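Local coordinates for protein histidinol-phosphatase (PDB 3FVV) that probably removes the phosphate from L-histidinol phosphate to give histidinol, as a magnesium-dependent hydrolase of the HAD-like superfamily, at residues 10-13 and 19-22; 31-36 and 81-86; 42-47 and 62-67; 136-141 and 161-166. All coordinates share one frame; numbering follows the deposited sequence.

Interaction 1: 10-13 and 19-22; sequences DLDH and DSDY. With SO4 (sulfate ion), chain C.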
# COMPACT_ATOMS: atom_id res chain seq x y z
N ASP A 10 -4.31 -1.02 -5.29
CA ASP A 10 -3.89 -1.40 -3.93
C ASP A 10 -2.61 -2.25 -4.03
O ASP A 10 -2.34 -2.86 -5.04
CB ASP A 10 -5.03 -2.21 -3.28
CG ASP A 10 -4.73 -2.57 -1.80
OD1 ASP A 10 -4.40 -1.62 -1.01
OD2 ASP A 10 -4.79 -3.77 -1.43
N LEU A 11 -1.79 -2.29 -2.98
CA LEU A 11 -0.58 -3.11 -3.00
C LEU A 11 -0.71 -4.44 -2.23
O LEU A 11 -0.67 -5.52 -2.84
CB LEU A 11 0.62 -2.34 -2.44
CG LEU A 11 1.94 -3.09 -2.40
CD1 LEU A 11 2.36 -3.45 -3.78
CD2 LEU A 11 3.09 -2.24 -1.67
N ASP A 12 -0.88 -4.37 -0.91
CA ASP A 12 -0.69 -5.56 -0.09
C ASP A 12 -1.82 -6.53 -0.31
O ASP A 12 -2.95 -6.18 -0.13
CB ASP A 12 -0.53 -5.18 1.39
CG ASP A 12 0.68 -4.26 1.61
OD1 ASP A 12 1.78 -4.54 1.11
OD2 ASP A 12 0.54 -3.21 2.24
N HIS A 13 -1.47 -7.73 -0.77
CA HIS A 13 -2.43 -8.81 -1.08
C HIS A 13 -3.20 -8.57 -2.35
O HIS A 13 -4.01 -9.38 -2.72
CB HIS A 13 -3.39 -9.05 0.07
CG HIS A 13 -2.70 -9.45 1.32
ND1 HIS A 13 -2.02 -10.64 1.43
CD2 HIS A 13 -2.52 -8.81 2.50
CE1 HIS A 13 -1.48 -10.73 2.63
NE2 HIS A 13 -1.77 -9.63 3.30
N ASP A 19 1.80 -9.07 2.83
CA ASP A 19 1.67 -7.74 3.41
C ASP A 19 3.05 -7.15 3.60
O ASP A 19 3.83 -7.54 4.50
CB ASP A 19 0.94 -7.80 4.78
CG ASP A 19 0.92 -6.45 5.48
OD1 ASP A 19 1.12 -5.42 4.83
OD2 ASP A 19 0.70 -6.42 6.68
N SER A 20 3.35 -6.16 2.79
CA SER A 20 4.66 -5.59 2.75
C SER A 20 4.98 -4.85 4.10
O SER A 20 6.11 -4.78 4.52
CB SER A 20 4.82 -4.70 1.51
OG SER A 20 4.13 -3.45 1.59
N ASP A 21 3.96 -4.40 4.81
CA ASP A 21 4.15 -3.62 6.06
C ASP A 21 4.73 -4.60 7.10
O ASP A 21 5.82 -4.42 7.60
CB ASP A 21 2.79 -3.05 6.47
CG ASP A 21 2.87 -1.74 7.24
OD1 ASP A 21 3.91 -1.06 7.27
OD2 ASP A 21 1.82 -1.40 7.86
N TYR A 22 3.99 -5.67 7.37
CA TYR A 22 4.39 -6.73 8.30
C TYR A 22 5.71 -7.40 7.88
O TYR A 22 6.62 -7.55 8.70
CB TYR A 22 3.29 -7.77 8.45
CG TYR A 22 3.72 -8.82 9.46
CD1 TYR A 22 3.65 -8.56 10.83
CD2 TYR A 22 4.33 -9.99 9.03
CE1 TYR A 22 4.13 -9.50 11.78
CE2 TYR A 22 4.80 -10.94 9.95
CZ TYR A 22 4.70 -10.69 11.33
OH TYR A 22 5.19 -11.62 12.23
S SO4 C . -2.53 -1.70 1.51
O1 SO4 C . -1.77 -1.78 0.20
O2 SO4 C . -3.22 -0.36 1.72
O3 SO4 C . -3.40 -2.86 1.51
O4 SO4 C . -1.62 -1.83 2.65
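OD1 of D12 is gripped twice by S20, which donates to it from OG at 2.6 Å and from its backbone N at 2.8 Å. This belongs to the DxD motif of the HAD-like hydrolases, the loop after strand 5-9, here tied to the start of helix 20-30. The two donors reach the oxygen differently: the hydroxyl lies on its syn lone pair, while the amide comes from well above the carboxylate plane. S20 holds its OG between its own N and carbonyl carbon (chi1 74°), which lets one residue supply both bonds. The other oxygen, D12 OD2, lies 2.6 Å from sulfate O4 and is also hydrogen-bonded to T117. D19 caps the helix, its OD1 accepting from D21 N, and its carboxylate stands 65° from that of D12. In HAD enzymes the first aspartate of DxD is the nucleophile and the second the general acid/base; by analogy D10 and D12 would probably take these roles, and the sulfate, held also by K160, A116 and T115, probably marks the phosphate site. Sulfate O1 accepts from D12 N at 3.0 Å, along a nearly straight N-H (174°).

Interaction 2: 31-36 and 81-86; sequences TGRAGD and HEEFMR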
# COMPACT_ATOMS: atom_id res chain seq x y z
N THR A 31 16.59 -9.75 11.20
CA THR A 31 17.80 -9.46 10.57
C THR A 31 18.85 -8.62 11.35
O THR A 31 19.67 -7.97 10.72
CB THR A 31 17.37 -8.81 9.23
OG1 THR A 31 18.07 -9.39 8.15
CG2 THR A 31 17.44 -7.37 9.23
N GLY A 32 18.93 -8.52 12.66
CA GLY A 32 17.99 -8.05 13.57
C GLY A 32 18.49 -6.60 13.82
O GLY A 32 19.55 -6.32 14.42
N ARG A 33 17.72 -5.67 13.29
CA ARG A 33 18.02 -4.28 13.28
C ARG A 33 16.95 -3.60 14.08
O ARG A 33 16.83 -2.41 14.02
CB ARG A 33 18.00 -3.83 11.82
CG ARG A 33 19.20 -4.32 11.10
CD ARG A 33 18.89 -4.67 9.71
NE ARG A 33 20.13 -4.98 8.97
CZ ARG A 33 20.14 -5.61 7.80
NH1 ARG A 33 18.99 -6.00 7.25
NH2 ARG A 33 21.28 -5.83 7.18
N ALA A 34 16.17 -4.38 14.84
CA ALA A 34 15.06 -3.83 15.65
C ALA A 34 15.22 -4.33 17.09
O ALA A 34 14.24 -4.47 17.81
CB ALA A 34 13.69 -4.24 15.07
N GLY A 35 16.47 -4.63 17.47
CA GLY A 35 16.77 -5.24 18.78
C GLY A 35 17.04 -6.73 18.73
O GLY A 35 17.36 -7.30 17.69
N ASP A 36 16.95 -7.39 19.88
CA ASP A 36 16.98 -8.86 19.91
C ASP A 36 15.86 -9.42 19.03
O ASP A 36 14.66 -9.06 19.18
CB ASP A 36 16.82 -9.38 21.33
CG ASP A 36 16.55 -10.87 21.36
OD1 ASP A 36 17.48 -11.63 21.01
OD2 ASP A 36 15.41 -11.27 21.70
N HIS A 81 16.60 -1.69 3.01
CA HIS A 81 15.46 -1.86 2.15
C HIS A 81 15.83 -2.53 0.81
O HIS A 81 15.09 -3.30 0.31
CB HIS A 81 14.72 -0.56 1.97
CG HIS A 81 13.44 -0.70 1.24
ND1 HIS A 81 12.22 -0.88 1.87
CD2 HIS A 81 13.18 -0.76 -0.07
CE1 HIS A 81 11.27 -1.01 0.97
NE2 HIS A 81 11.82 -0.95 -0.22
N GLU A 82 16.97 -2.22 0.24
CA GLU A 82 17.40 -2.94 -0.95
C GLU A 82 17.53 -4.42 -0.72
O GLU A 82 17.13 -5.22 -1.51
CB GLU A 82 18.73 -2.42 -1.52
CG GLU A 82 18.71 -0.98 -1.98
CD GLU A 82 20.10 -0.39 -2.19
OE1 GLU A 82 21.09 -1.14 -2.20
OE2 GLU A 82 20.23 0.86 -2.30
N GLU A 83 18.05 -4.82 0.42
CA GLU A 83 18.13 -6.23 0.72
C GLU A 83 16.73 -6.84 0.83
O GLU A 83 16.51 -7.94 0.41
CB GLU A 83 18.93 -6.38 2.03
CG GLU A 83 19.01 -7.81 2.57
CD GLU A 83 19.62 -7.81 4.01
OE1 GLU A 83 20.43 -6.89 4.32
OE2 GLU A 83 19.23 -8.69 4.83
N PHE A 84 15.81 -6.11 1.47
CA PHE A 84 14.41 -6.46 1.58
C PHE A 84 13.77 -6.64 0.21
O PHE A 84 13.00 -7.57 -0.01
CB PHE A 84 13.69 -5.38 2.39
CG PHE A 84 12.18 -5.53 2.50
CD1 PHE A 84 11.62 -6.62 3.18
CD2 PHE A 84 11.35 -4.58 2.01
CE1 PHE A 84 10.29 -6.78 3.34
CE2 PHE A 84 9.92 -4.70 2.15
CZ PHE A 84 9.40 -5.79 2.83
N MET A 85 14.09 -5.73 -0.70
CA MET A 85 13.51 -5.83 -2.03
C MET A 85 14.00 -7.09 -2.69
O MET A 85 13.20 -7.87 -3.21
CB MET A 85 13.87 -4.65 -2.94
CG MET A 85 13.09 -3.39 -2.66
SD MET A 85 11.30 -3.46 -2.99
CE MET A 85 11.41 -3.50 -4.81
N ARG A 86 15.31 -7.33 -2.59
CA ARG A 86 15.95 -8.49 -3.24
C ARG A 86 15.49 -9.84 -2.69
O ARG A 86 15.37 -10.82 -3.44
CB ARG A 86 17.48 -8.33 -3.08
CG ARG A 86 18.32 -9.48 -3.38
CD ARG A 86 19.89 -9.25 -3.07
NE ARG A 86 20.22 -7.90 -3.51
CZ ARG A 86 20.53 -6.85 -2.72
NH1 ARG A 86 20.74 -6.96 -1.41
NH2 ARG A 86 20.71 -5.69 -3.29
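With CG anti to its backbone N (chi1 175°) and an extended chain beyond, E83 carries its carboxylate off helix 74-89 toward R33, which has CG beside its own backbone N and bends at chi2 (145°), turning the guanidinium toward the helix. The two meet in a salt bridge that joins the loop between helices 20-30 and 37-53 to the side of helix 74-89, at the surface of the helical cap. E83 OE1 is the atom that does the work. It accepts from R33 NH2 at 3.2 Å on its syn lone pair, and lies close to the guanidinium plane. A bond from NH1 to the same oxygen is weak, and the place of NH1 is doubtful. Because the carboxylate plane is turned 64° from the guanidinium, the pair does not make the flat, two-oxygen fork of a bidentate arginine-carboxylate pair. E83 OE2 instead faces T31, 3.6 Å from its OG1. Nearby, the carbonyl O of T31 lies above one face of the guanidinium, toward its rim, and W80 makes a cation-pi contact with R33. F27 of helix 20-30 packs against both charged side chains. The bridge is thus mainly electrostatic, with one fairly long hydrogen bond from NH2, and its strength would probably depend on the ionic surroundings at this partly exposed site.

Interaction 3: 42-47 and 62-67; sequences RRNDDL and AEFMLG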
# COMPACT_ATOMS: atom_id res chain seq x y z
N ARG A 42 8.27 -10.58 18.72
CA ARG A 42 7.23 -10.59 19.75
C ARG A 42 6.52 -9.24 19.80
O ARG A 42 5.29 -9.19 19.80
CB ARG A 42 7.84 -10.89 21.10
CG ARG A 42 6.85 -11.25 22.13
CD ARG A 42 7.53 -11.31 23.47
NE ARG A 42 6.69 -11.91 24.50
CZ ARG A 42 6.47 -13.21 24.64
NH1 ARG A 42 7.01 -14.08 23.78
NH2 ARG A 42 5.71 -13.65 25.62
N ARG A 43 7.28 -8.15 19.83
CA ARG A 43 6.68 -6.84 19.82
C ARG A 43 5.87 -6.56 18.54
O ARG A 43 4.78 -6.00 18.63
CB ARG A 43 7.73 -5.76 20.04
CG ARG A 43 8.01 -5.46 21.52
CD ARG A 43 8.75 -4.15 21.61
NE ARG A 43 9.87 -4.15 20.67
CZ ARG A 43 11.05 -4.75 20.89
NH1 ARG A 43 11.28 -5.42 22.03
NH2 ARG A 43 12.01 -4.69 19.96
N ASN A 44 6.39 -6.94 17.38
CA ASN A 44 5.58 -6.89 16.11
C ASN A 44 4.22 -7.61 16.20
O ASN A 44 3.17 -7.05 15.84
CB ASN A 44 6.36 -7.45 14.90
CG ASN A 44 7.58 -6.59 14.55
OD1 ASN A 44 7.60 -5.40 14.87
ND2 ASN A 44 8.59 -7.18 13.88
N ASP A 45 4.26 -8.86 16.66
CA ASP A 45 3.05 -9.67 16.71
C ASP A 45 2.09 -9.09 17.72
O ASP A 45 0.88 -8.95 17.43
CB ASP A 45 3.37 -11.14 17.02
CG ASP A 45 4.16 -11.84 15.89
OD1 ASP A 45 4.15 -11.42 14.71
OD2 ASP A 45 4.85 -12.82 16.20
N ASP A 46 2.62 -8.70 18.86
CA ASP A 46 1.79 -8.10 19.88
C ASP A 46 1.09 -6.78 19.39
O ASP A 46 -0.10 -6.56 19.70
CB ASP A 46 2.61 -7.88 21.15
CG ASP A 46 1.81 -7.28 22.27
OD1 ASP A 46 0.74 -7.84 22.66
OD2 ASP A 46 2.25 -6.22 22.76
N LEU A 47 1.80 -5.94 18.63
CA LEU A 47 1.15 -4.82 17.93
C LEU A 47 -0.01 -5.30 17.04
O LEU A 47 -1.12 -4.82 17.15
CB LEU A 47 2.13 -4.00 17.08
CG LEU A 47 1.39 -2.82 16.41
CD1 LEU A 47 1.47 -1.55 17.30
CD2 LEU A 47 1.89 -2.59 15.01
N ALA A 62 -0.04 2.49 12.66
CA ALA A 62 0.82 3.13 11.62
C ALA A 62 2.02 3.73 12.32
O ALA A 62 3.16 3.55 11.87
CB ALA A 62 0.06 4.18 10.80
N GLU A 63 1.78 4.40 13.45
CA GLU A 63 2.91 4.96 14.21
C GLU A 63 3.96 3.98 14.65
O GLU A 63 5.15 4.25 14.48
CB GLU A 63 2.42 5.74 15.41
CG GLU A 63 2.07 7.16 14.98
CD GLU A 63 1.09 7.83 15.88
OE1 GLU A 63 0.90 7.39 17.06
OE2 GLU A 63 0.51 8.83 15.40
N PHE A 64 3.56 2.84 15.21
CA PHE A 64 4.55 1.78 15.60
C PHE A 64 5.46 1.40 14.40
O PHE A 64 6.67 1.23 14.54
CB PHE A 64 3.83 0.54 16.10
CG PHE A 64 4.74 -0.63 16.28
CD1 PHE A 64 5.31 -0.89 17.51
CD2 PHE A 64 5.05 -1.47 15.21
CE1 PHE A 64 6.21 -1.98 17.67
CE2 PHE A 64 5.94 -2.51 15.36
CZ PHE A 64 6.51 -2.77 16.60
N MET A 65 4.85 1.23 13.25
CA MET A 65 5.57 0.94 12.00
C MET A 65 6.57 2.05 11.62
O MET A 65 7.69 1.77 11.25
CB MET A 65 4.56 0.66 10.86
CG MET A 65 3.72 -0.65 11.03
SD MET A 65 4.79 -2.15 11.24
CE MET A 65 3.66 -3.42 10.72
N LEU A 66 6.19 3.30 11.76
CA LEU A 66 7.09 4.42 11.46
C LEU A 66 8.17 4.54 12.49
O LEU A 66 9.27 5.06 12.20
CB LEU A 66 6.35 5.76 11.33
CG LEU A 66 5.26 5.77 10.27
CD1 LEU A 66 4.58 7.12 10.20
CD2 LEU A 66 5.83 5.44 8.91
N GLY A 67 7.88 4.06 13.70
CA GLY A 67 8.84 4.08 14.77
C GLY A 67 9.98 3.16 14.41
O GLY A 67 11.09 3.37 14.85
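F64 lays its ring between L47 and N44, meeting the first with a face and the second with its edge. Helices 37-53 and 58-70, both in the helical cap, run nearly antiparallel here, their short segments at 162° with axes 11.2 Å apart, and this ring spans much of the gap. The CB of L47 stands over the ring, 4.2 Å from the centroid of F64 and only 7° from the normal, a CH-pi contact. The two side chains run past each other in opposite directions: L47 CD2 touches F64 CD2 at 3.4 Å, and L47 CD1 lies equally near F64 CB. Both residues hold CG anti to the backbone N, which extends each side chain across the interface toward the other helix. N44 meets the far end of the ring. Its amide plane is turned 89° from the ring plane, and OD1 lies in the ring plane at the edge, 3.3 Å from F64 CZ. The other end of that amide, ND2, makes a weak hydrogen bond to A25 O of helix 20-30, so N44 links a third helix to this pair. The packing is therefore chiefly apolar and dispersive, while the carbonyl oxygen of N44 faces the slightly positive C-H rim of F64, an electrostatic match that suits an amide oxygen placed at the edge of an aromatic ring.

Interaction 4: 136-141 and 161-166; sequences ATDPEY and VVRVNQ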
# COMPACT_ATOMS: atom_id res chain seq x y z
N ALA A 136 0.68 6.96 -0.87
CA ALA A 136 0.95 6.14 0.32
C ALA A 136 0.97 6.98 1.58
O ALA A 136 1.16 8.17 1.53
CB ALA A 136 2.32 5.40 0.19
N THR A 137 0.76 6.36 2.74
CA THR A 137 0.92 7.06 4.03
C THR A 137 2.37 7.54 4.05
O THR A 137 3.29 6.80 3.69
CB THR A 137 0.60 6.13 5.16
OG1 THR A 137 -0.78 5.79 5.01
CG2 THR A 137 0.84 6.76 6.61
N ASP A 138 2.56 8.80 4.40
CA ASP A 138 3.88 9.40 4.34
C ASP A 138 4.44 9.57 5.72
O ASP A 138 3.83 10.19 6.60
CB ASP A 138 3.87 10.77 3.64
CG ASP A 138 3.54 10.64 2.13
OD1 ASP A 138 4.08 9.72 1.45
OD2 ASP A 138 2.73 11.47 1.66
N PRO A 139 5.67 9.08 5.89
CA PRO A 139 6.34 9.28 7.16
C PRO A 139 6.92 10.68 7.23
O PRO A 139 7.56 11.12 6.29
CB PRO A 139 7.46 8.22 7.16
CG PRO A 139 7.62 7.76 5.85
CD PRO A 139 6.49 8.33 4.93
N GLU A 140 6.68 11.40 8.33
CA GLU A 140 7.34 12.67 8.54
C GLU A 140 8.88 12.43 8.61
O GLU A 140 9.36 11.51 9.33
CB GLU A 140 6.84 13.32 9.83
CG GLU A 140 7.45 14.64 10.15
CD GLU A 140 7.06 15.10 11.60
OE1 GLU A 140 7.20 14.32 12.58
OE2 GLU A 140 6.59 16.22 11.72
N TYR A 141 9.60 13.28 7.90
CA TYR A 141 11.07 13.28 7.81
C TYR A 141 11.49 14.66 8.13
O TYR A 141 11.04 15.59 7.48
CB TYR A 141 11.49 12.99 6.38
CG TYR A 141 12.96 12.76 6.16
CD1 TYR A 141 13.58 11.60 6.60
CD2 TYR A 141 13.71 13.64 5.42
CE1 TYR A 141 14.91 11.37 6.35
CE2 TYR A 141 15.08 13.41 5.14
CZ TYR A 141 15.67 12.27 5.61
OH TYR A 141 17.02 12.02 5.37
N VAL A 161 -9.37 7.93 -0.33
CA VAL A 161 -10.21 8.78 -1.19
C VAL A 161 -9.73 10.22 -1.19
O VAL A 161 -9.47 10.80 -2.26
CB VAL A 161 -11.76 8.64 -0.91
CG1 VAL A 161 -12.59 9.43 -2.00
CG2 VAL A 161 -12.17 7.18 -0.90
N VAL A 162 -9.57 10.77 0.01
CA VAL A 162 -9.02 12.12 0.16
C VAL A 162 -7.66 12.26 -0.60
O VAL A 162 -7.48 13.14 -1.44
CB VAL A 162 -8.89 12.45 1.70
CG1 VAL A 162 -8.18 13.79 1.98
CG2 VAL A 162 -10.27 12.44 2.34
N ARG A 163 -6.73 11.32 -0.36
CA ARG A 163 -5.42 11.43 -0.93
C ARG A 163 -5.45 11.36 -2.46
O ARG A 163 -4.75 12.07 -3.12
CB ARG A 163 -4.48 10.35 -0.34
CG ARG A 163 -4.11 10.64 1.08
CD ARG A 163 -3.08 11.84 1.16
NE ARG A 163 -1.93 11.54 0.31
CZ ARG A 163 -0.90 10.75 0.66
NH1 ARG A 163 -0.86 10.19 1.84
NH2 ARG A 163 0.07 10.46 -0.20
N VAL A 164 -6.29 10.49 -3.00
CA VAL A 164 -6.39 10.36 -4.43
C VAL A 164 -6.94 11.69 -4.98
O VAL A 164 -6.45 12.19 -6.01
CB VAL A 164 -7.32 9.18 -4.81
CG1 VAL A 164 -7.67 9.28 -6.25
CG2 VAL A 164 -6.62 7.80 -4.51
N ASN A 165 -7.97 12.26 -4.34
CA ASN A 165 -8.54 13.52 -4.89
C ASN A 165 -7.52 14.69 -4.78
O ASN A 165 -7.34 15.49 -5.74
CB ASN A 165 -9.91 13.85 -4.29
CG ASN A 165 -11.01 12.85 -4.71
OD1 ASN A 165 -11.83 12.40 -3.88
ND2 ASN A 165 -11.02 12.49 -5.98
N GLN A 166 -6.78 14.72 -3.67
CA GLN A 166 -5.73 15.75 -3.52
C GLN A 166 -4.67 15.59 -4.58
O GLN A 166 -4.27 16.57 -5.16
CB GLN A 166 -5.13 15.75 -2.14
CG GLN A 166 -6.14 16.06 -1.10
CD GLN A 166 -5.65 15.95 0.31
OE1 GLN A 166 -4.90 15.02 0.68
NE2 GLN A 166 -6.13 16.87 1.16
O HOH W 1 2.75 8.99 -0.90
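Where strand 133-142 runs out of the central parallel sheet toward its antiparallel partners 145-147 and 150-151, helix 158-170 reaches across to it through one arginine, R163. The helix also carries K160, the lysine that binds the sulfate in the HAD active site. The end of the guanidinium takes hold of a single backbone oxygen: R163 NH1 donates to A136 O at 2.9 Å and R163 NH2 donates to that same A136 O at 3.1 Å. The acceptor lies near the guanidinium plane, yet both nitrogens approach it from one face of the carbonyl, NH1 52° above its plane and NH2 tilted less. R163 is folded to get there, bent at both chi2 (-73°) and chi3 (-54°). NH1 has a second acceptor in T153 O, which ties the loop ahead of the helix to the same group. D138 adds charge from another direction: its OD2 is 3.4 Å from R163 NH2 but well out of the guanidinium plane, an ion pair held by electrostatics, with no N-H directed at the oxygen. D138 OD1 is hydrogen-bonded to S119 OG and lies 2.8 Å from a water, which probably donates to it. That water lies at the guanidinium edge and accepts from both A136 N and R163 NH2, so it binds strand backbone, carboxylate and arginine together. The cation is thus shared among two main-chain carbonyls, a water and an offset carboxylate, which probably spreads its charge and fixes the guanidinium's rotation through directed N-H bonds more than through the ion pair.

Overall arrangement
Interaction 1 lies nearest the centre of the chain, at the sulfate site, whereas interaction 2 is a surface salt bridge of the cap. Interaction 3, partly buried, is the mainly apolar contact of the four. Interaction 4 is also partly buried but polar, with one arginine serving strand backbone, water and carboxylate. Helix 20-30 connects the first three: S20 O packs on F84 of segment 81-86, and Y22 OH probably hydrogen-bonds D45 of segment 42-47. Interactions 2 and 3 draw on consecutive cap helices, 58-70 and 74-89. Interaction 4, about 25 Å from interaction 2 between centres, still touches interaction 3, where L66 packs on P139.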